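Local coordinates for protein PaaA (Enterobacter agglomerans, PDB 5FF5) that takes part in the post-translational route to the bicyclic core of pantocin A, probably activating its peptide substrate by adenylylation as other ThiF/E1-like enzymes do, at residues 11-15 and 111-117; 134-140 and 158-163. One frame throughout, in Å; residues are numbered along the deposited sequence.

How the interactions relate
Both contacts are largely buried, but they lie on opposite sides of the chain's centre, their own centres about 31 Å apart. Interaction 1 sets a turn at the start of the PaaA-like N-terminal region against the end of helix 107-116, which belongs to the ThiF-family region. It is small, made mainly by side chains, some of them meeting backbone carbonyls, and lies close to the second subunit. Interaction 2 is larger and joins two neighbouring parallel strands of the main sheet within the ThiF-family region. A backbone ladder holds it, and the two segments touch no other chain. Charged groups recur in both: a lysine reaches a helix end in the first, and a lysine and an arginine meet acidic residues in the second.

Interaction 1: 11-15 and 111-117; sequences KESHH and LQFSLID
Lys11, Ser13 and His14 meet Ser114 and Leu115 in the last turn of helix 107-116 and Asp117 just after it. The first four residues of segment 11-15 form a type I beta turn, closed by His14 N to Lys11 O. This turn leads into strand 16-18 and docks the N-terminal part of the chain on the ThiF-family region.

Lys11 runs out from the turn alongside the helix end. The bond from CA to CB heads toward the helix, but CB touches nothing on it. With CG anti to the backbone N (chi1 -161°) and the rest of the chain extended, the methylenes pass over Ser114. CG lies 4.0 Å from Ser114 OG, CD is about as near, and CE comes closer to the same oxygen. The tip, NZ, donates to the main-chain Ser114 O at 3.3 Å, in the carbonyl plane. A long salt bridge joins NZ to Asp117 OD2 at 3.7 Å. NZ also has a weak bond to Lys86 O. The aspartate has positive phi, and its OD1 is held by Tyr126 OH and Gln121 N. The cation at the helix C-terminus would probably suit the carbonyl end of the helix dipole.

The two serine hydroxyls meet directly, Ser13 OG to Ser114 OG at 2.8 Å; either may donate. One turn earlier on the helix, Leu111 CD2 lies 3.8 Å from Glu12 O, so a methyl group covers the turn's backbone.

His14 completes the grip. A weak bond runs from its ND1 to Lys11 O, which lies at the ring edge, in plane. Leu115, which also packs on Trp323 of the second subunit, places CD1 over one ring face as a CH-pi contact, 4.1 Å from the His14 centroid and offset toward the rim.

Interaction 2: 134-140 and 158-163; sequences KVAIFGM and TLRLID
The beta-alpha-beta unit of the Rossmann-like ThiF fold brings strands 134-138 and 158-162 together in parallel, with helix 142-153 as the crossover. Residues pair in register from Lys134 with Thr158 to Phe138 with Ile162. The backbone ladder starts with Val135 N to Thr158 O and continues from Arg160 N to Val135 O at 2.9 Å. Ile137 N to Arg160 O and Ile162 N to Ile137 O follow, and Gly139 N to Ile162 O is weak.

On one face Ile137 CD1 meets Leu159 CD2 at 3.9 Å, both residues against Ala148 of helix 142-153. Met140, in the loop past the strand and built as selenomethionine in this SeMet crystal, crosses Leu161 at about a right angle, SE against CD2.

The other face carries Lys134, Ala136, Phe138, Thr158, Arg160 and Ile162. Ile162 CG1 sits over one face of the Phe138 ring, 4.2 Å from its centroid, a CH-pi contact. Lys134 lies alongside Thr158, CG to CB 3.7 Å. Its chain bends at chi3 (40°), which takes NZ to the edge of the Arg160 guanidinium. Lys134 NZ bridges to Asp224 and Arg160 NH1 to Glu205, so the closeness of the two cations is probably offset.

Gly139 opens a glycine-rich turn matching a GxGxxG pattern, consistent with the nucleotide-binding loop of ThiF/E1-like enzymes. Met140 N donates to Asp163 OD2 at 2.9 Å, on the anti side and 34° out of the carboxylate plane. Asp163 OD1 takes Asp165 N. One carboxylate thus accepts hydrogen bonds from two backbone amides and ties the glycine-rich turn to the residues just after strand 158-162.

Interaction 1: 11-15 and 111-117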
loop_
_atom_site.group_PDB
_atom_site.type_symbol
_atom_site.label_atom_id
_atom_site.label_comp_id
_atom_site.label_asym_id
_atom_site.label_seq_id
_atom_site.Cartn_x
_atom_site.Cartn_y
_atom_site.Cartn_z
ATOM N N LYS A 11 2.666 -28.857 1.440
ATOM C CA LYS A 11 2.706 -27.712 0.525
ATOM C C LYS A 11 2.931 -26.462 1.347
ATOM O O LYS A 11 1.996 -25.908 1.917
ATOM C CB LYS A 11 1.413 -27.610 -0.278
ATOM C CG LYS A 11 1.494 -26.776 -1.532
ATOM C CD LYS A 11 0.237 -27.002 -2.391
ATOM C CE LYS A 11 0.098 -25.993 -3.543
ATOM N NZ LYS A 11 -1.346 -25.756 -3.929
ATOM N N GLU A 12 4.178 -25.996 1.338
ATOM C CA GLU A 12 4.705 -25.038 2.319
ATOM C C GLU A 12 3.991 -23.701 2.342
ATOM O O GLU A 12 4.294 -22.841 3.159
ATOM C CB GLU A 12 6.201 -24.835 2.072
ATOM C CG GLU A 12 6.901 -26.153 1.728
ATOM C CD GLU A 12 8.390 -26.157 2.009
ATOM O OE1 GLU A 12 9.181 -26.229 1.034
ATOM O OE2 GLU A 12 8.756 -26.121 3.211
ATOM N N SER A 13 3.041 -23.531 1.440
ATOM C CA SER A 13 2.136 -22.402 1.519
ATOM C C SER A 13 1.071 -22.592 2.598
ATOM O O SER A 13 0.675 -21.638 3.269
ATOM C CB SER A 13 1.471 -22.176 0.159
ATOM O OG SER A 13 1.221 -23.410 -0.492
ATOM N N HIS A 14 0.627 -23.832 2.774
ATOM C CA HIS A 14 -0.509 -24.105 3.653
ATOM C C HIS A 14 -0.149 -24.475 5.085
ATOM O O HIS A 14 0.732 -25.282 5.347
ATOM C CB HIS A 14 -1.388 -25.215 3.073
ATOM C CG HIS A 14 -1.890 -24.923 1.696
ATOM N ND1 HIS A 14 -1.116 -25.100 0.572
ATOM C CD2 HIS A 14 -3.074 -24.429 1.267
ATOM C CE1 HIS A 14 -1.811 -24.742 -0.495
ATOM N NE2 HIS A 14 -3.004 -24.330 -0.100
ATOM N N HIS A 15 -0.892 -23.876 6.001
ATOM C CA HIS A 15 -0.797 -24.184 7.396
ATOM C C HIS A 15 -1.720 -25.351 7.599
ATOM O O HIS A 15 -2.655 -25.538 6.831
ATOM C CB HIS A 15 -1.256 -23.006 8.232
ATOM C CG HIS A 15 -0.157 -22.094 8.664
ATOM N ND1 HIS A 15 1.028 -22.560 9.193
ATOM C CD2 HIS A 15 -0.062 -20.745 8.662
ATOM C CE1 HIS A 15 1.802 -21.534 9.503
ATOM N NE2 HIS A 15 1.166 -20.421 9.183
ATOM N N LEU A 111 4.203 -17.788 -2.051
ATOM C CA LEU A 111 3.282 -18.521 -1.167
ATOM C C LEU A 111 1.856 -18.096 -1.394
ATOM O O LEU A 111 0.953 -18.913 -1.412
ATOM C CB LEU A 111 3.604 -18.298 0.306
ATOM C CG LEU A 111 4.950 -18.769 0.838
ATOM C CD1 LEU A 111 4.990 -18.508 2.312
ATOM C CD2 LEU A 111 5.209 -20.219 0.503
ATOM N N GLN A 112 1.651 -16.801 -1.571
ATOM C CA GLN A 112 0.321 -16.285 -1.822
ATOM C C GLN A 112 -0.286 -16.827 -3.108
ATOM O O GLN A 112 -1.481 -17.098 -3.144
ATOM C CB GLN A 112 0.360 -14.771 -1.846
ATOM C CG GLN A 112 -0.922 -14.125 -2.273
ATOM C CD GLN A 112 -0.786 -12.614 -2.310
ATOM O OE1 GLN A 112 -0.171 -12.014 -1.418
ATOM N NE2 GLN A 112 -1.338 -11.989 -3.352
ATOM N N PHE A 113 0.526 -16.989 -4.156
ATOM C CA PHE A 113 0.043 -17.588 -5.408
ATOM C C PHE A 113 -0.324 -19.038 -5.144
ATOM O O PHE A 113 -1.373 -19.516 -5.577
ATOM C CB PHE A 113 1.088 -17.539 -6.541
ATOM C CG PHE A 113 1.623 -16.168 -6.839
ATOM C CD1 PHE A 113 0.833 -15.042 -6.694
ATOM C CD2 PHE A 113 2.941 -16.007 -7.227
ATOM C CE1 PHE A 113 1.356 -13.805 -6.937
ATOM C CE2 PHE A 113 3.452 -14.778 -7.466
ATOM C CZ PHE A 113 2.668 -13.683 -7.315
ATOM N N SER A 114 0.550 -19.738 -4.427
ATOM C CA SER A 114 0.363 -21.165 -4.200
ATOM C C SER A 114 -0.904 -21.438 -3.412
ATOM O O SER A 114 -1.465 -22.528 -3.461
ATOM C CB SER A 114 1.560 -21.752 -3.459
ATOM O OG SER A 114 1.383 -23.141 -3.256
ATOM N N LEU A 115 -1.354 -20.420 -2.701
ATOM C CA LEU A 115 -2.532 -20.526 -1.863
ATOM C C LEU A 115 -3.848 -20.524 -2.630
ATOM O O LEU A 115 -4.743 -21.305 -2.326
ATOM C CB LEU A 115 -2.528 -19.383 -0.850
ATOM C CG LEU A 115 -3.270 -19.603 0.456
ATOM C CD1 LEU A 115 -2.548 -20.693 1.230
ATOM C CD2 LEU A 115 -3.310 -18.285 1.209
ATOM N N ILE A 116 -3.973 -19.658 -3.626
ATOM C CA ILE A 116 -5.224 -19.598 -4.365
ATOM C C ILE A 116 -5.133 -20.410 -5.630
ATOM O O ILE A 116 -6.122 -20.963 -6.071
ATOM C CB ILE A 116 -5.634 -18.179 -4.696
ATOM C CG1 ILE A 116 -5.676 -17.345 -3.419
ATOM C CG2 ILE A 116 -7.014 -18.183 -5.346
ATOM C CD1 ILE A 116 -6.645 -16.181 -3.497
ATOM N N ASP A 117 -3.967 -20.416 -6.247
ATOM C CA ASP A 117 -3.702 -21.292 -7.369
ATOM C C ASP A 117 -4.857 -21.474 -8.366
ATOM O O ASP A 117 -5.287 -22.595 -8.602
ATOM C CB ASP A 117 -3.312 -22.651 -6.840
ATOM C CG ASP A 117 -2.472 -23.416 -7.809
ATOM O OD1 ASP A 117 -2.578 -23.138 -9.024
ATOM O OD2 ASP A 117 -1.742 -24.328 -7.368
#

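Interaction 2: 134-140 and 158-163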
loop_
_atom_site.group_PDB
_atom_site.type_symbol
_atom_site.label_atom_id
_atom_site.label_comp_id
_atom_site.label_asym_id
_atom_site.label_seq_id
_atom_site.Cartn_x
_atom_site.Cartn_y
_atom_site.Cartn_z
ATOM N N LYS A 134 6.464 -7.298 -19.455
ATOM C CA LYS A 134 7.010 -5.960 -19.697
ATOM C C LYS A 134 5.913 -4.929 -19.563
ATOM O O LYS A 134 4.960 -4.919 -20.338
ATOM C CB LYS A 134 7.634 -5.844 -21.089
ATOM C CG LYS A 134 8.814 -6.759 -21.344
ATOM C CD LYS A 134 9.606 -6.276 -22.552
ATOM C CE LYS A 134 9.698 -4.760 -22.551
ATOM N NZ LYS A 134 10.531 -4.251 -23.671
ATOM N N VAL A 135 6.054 -4.045 -18.592
ATOM C CA VAL A 135 5.020 -3.071 -18.322
ATOM C C VAL A 135 5.560 -1.711 -18.671
ATOM O O VAL A 135 6.693 -1.390 -18.327
ATOM C CB VAL A 135 4.538 -3.159 -16.841
ATOM C CG1 VAL A 135 3.434 -2.187 -16.543
ATOM C CG2 VAL A 135 4.058 -4.544 -16.576
ATOM N N ALA A 136 4.770 -0.948 -19.422
ATOM C CA ALA A 136 5.143 0.402 -19.818
ATOM C C ALA A 136 4.282 1.369 -19.054
ATOM O O ALA A 136 3.072 1.220 -18.983
ATOM C CB ALA A 136 4.991 0.600 -21.309
ATOM N N ILE A 137 4.919 2.352 -18.454
ATOM C CA ILE A 137 4.230 3.310 -17.608
ATOM C C ILE A 137 4.421 4.704 -18.168
ATOM O O ILE A 137 5.547 5.151 -18.383
ATOM C CB ILE A 137 4.727 3.252 -16.154
ATOM C CG1 ILE A 137 4.720 1.804 -15.670
ATOM C CG2 ILE A 137 3.833 4.055 -15.252
ATOM C CD1 ILE A 137 5.282 1.629 -14.275
ATOM N N PHE A 138 3.309 5.364 -18.458
ATOM C CA PHE A 138 3.353 6.664 -19.085
ATOM C C PHE A 138 3.236 7.747 -18.045
ATOM O O PHE A 138 2.146 8.095 -17.637
ATOM C CB PHE A 138 2.251 6.775 -20.153
ATOM C CG PHE A 138 2.576 6.030 -21.417
ATOM C CD1 PHE A 138 3.245 6.664 -22.452
ATOM C CD2 PHE A 138 2.277 4.690 -21.545
ATOM C CE1 PHE A 138 3.581 5.982 -23.593
ATOM C CE2 PHE A 138 2.611 4.001 -22.673
ATOM C CZ PHE A 138 3.260 4.646 -23.703
ATOM N N GLY A 139 4.370 8.272 -17.611
ATOM C CA GLY A 139 4.383 9.387 -16.680
ATOM C C GLY A 139 4.846 8.984 -15.286
ATOM O O GLY A 139 4.259 8.091 -14.663
HETATM N N MSE A 140 5.892 9.639 -14.788
HETATM C CA MSE A 140 6.417 9.299 -13.475
HETATM C C MSE A 140 6.096 10.356 -12.409
HETATM O O MSE A 140 6.944 10.730 -11.592
HETATM C CB MSE A 140 7.917 9.055 -13.573
HETATM C CG MSE A 140 8.266 7.808 -14.392
HETATM SE SE MSE A 140 7.714 6.095 -13.579
HETATM C CE MSE A 140 6.164 5.760 -14.692
ATOM N N THR A 158 10.357 -6.380 -16.856
ATOM C CA THR A 158 10.950 -5.173 -17.418
ATOM C C THR A 158 10.028 -3.975 -17.217
ATOM O O THR A 158 8.810 -4.081 -17.339
ATOM C CB THR A 158 11.240 -5.325 -18.910
ATOM O OG1 THR A 158 11.989 -6.522 -19.136
ATOM C CG2 THR A 158 12.009 -4.121 -19.426
ATOM N N LEU A 159 10.618 -2.825 -16.933
ATOM C CA LEU A 159 9.861 -1.598 -16.798
ATOM C C LEU A 159 10.262 -0.607 -17.863
ATOM O O LEU A 159 11.442 -0.329 -18.013
ATOM C CB LEU A 159 10.066 -0.989 -15.406
ATOM C CG LEU A 159 9.240 -1.549 -14.238
ATOM C CD1 LEU A 159 9.597 -0.823 -12.969
ATOM C CD2 LEU A 159 7.752 -1.409 -14.497
ATOM N N ARG A 160 9.287 -0.110 -18.626
ATOM C CA ARG A 160 9.521 0.983 -19.569
ATOM C C ARG A 160 8.983 2.261 -18.986
ATOM O O ARG A 160 7.772 2.404 -18.862
ATOM C CB ARG A 160 8.830 0.755 -20.910
ATOM C CG ARG A 160 9.175 -0.528 -21.599
ATOM C CD ARG A 160 8.457 -0.633 -22.937
ATOM N NE ARG A 160 9.072 0.188 -23.976
ATOM C CZ ARG A 160 10.118 -0.193 -24.701
ATOM N NH1 ARG A 160 10.673 -1.381 -24.486
ATOM N NH2 ARG A 160 10.608 0.612 -25.639
ATOM N N LEU A 161 9.864 3.195 -18.640
ATOM C CA LEU A 161 9.425 4.448 -18.037
ATOM C C LEU A 161 9.505 5.548 -19.076
ATOM O O LEU A 161 10.524 5.692 -19.739
ATOM C CB LEU A 161 10.268 4.814 -16.823
ATOM C CG LEU A 161 10.491 3.732 -15.782
ATOM C CD1 LEU A 161 11.417 4.297 -14.751
ATOM C CD2 LEU A 161 9.172 3.316 -15.167
ATOM N N ILE A 162 8.434 6.332 -19.189
ATOM C CA ILE A 162 8.324 7.401 -20.179
ATOM C C ILE A 162 8.078 8.730 -19.488
ATOM O O ILE A 162 7.009 8.937 -18.938
ATOM C CB ILE A 162 7.137 7.136 -21.150
ATOM C CG1 ILE A 162 7.018 5.651 -21.496
ATOM C CG2 ILE A 162 7.204 8.033 -22.357
ATOM C CD1 ILE A 162 8.329 4.987 -21.800
ATOM N N ASP A 163 9.027 9.651 -19.540
ATOM C CA ASP A 163 8.823 10.933 -18.878
ATOM C C ASP A 163 9.888 11.985 -19.199
ATOM O O ASP A 163 11.089 11.693 -19.241
ATOM C CB ASP A 163 8.762 10.704 -17.376
ATOM C CG ASP A 163 8.284 11.915 -16.615
ATOM O OD1 ASP A 163 9.077 12.877 -16.484
ATOM O OD2 ASP A 163 7.122 11.896 -16.143
#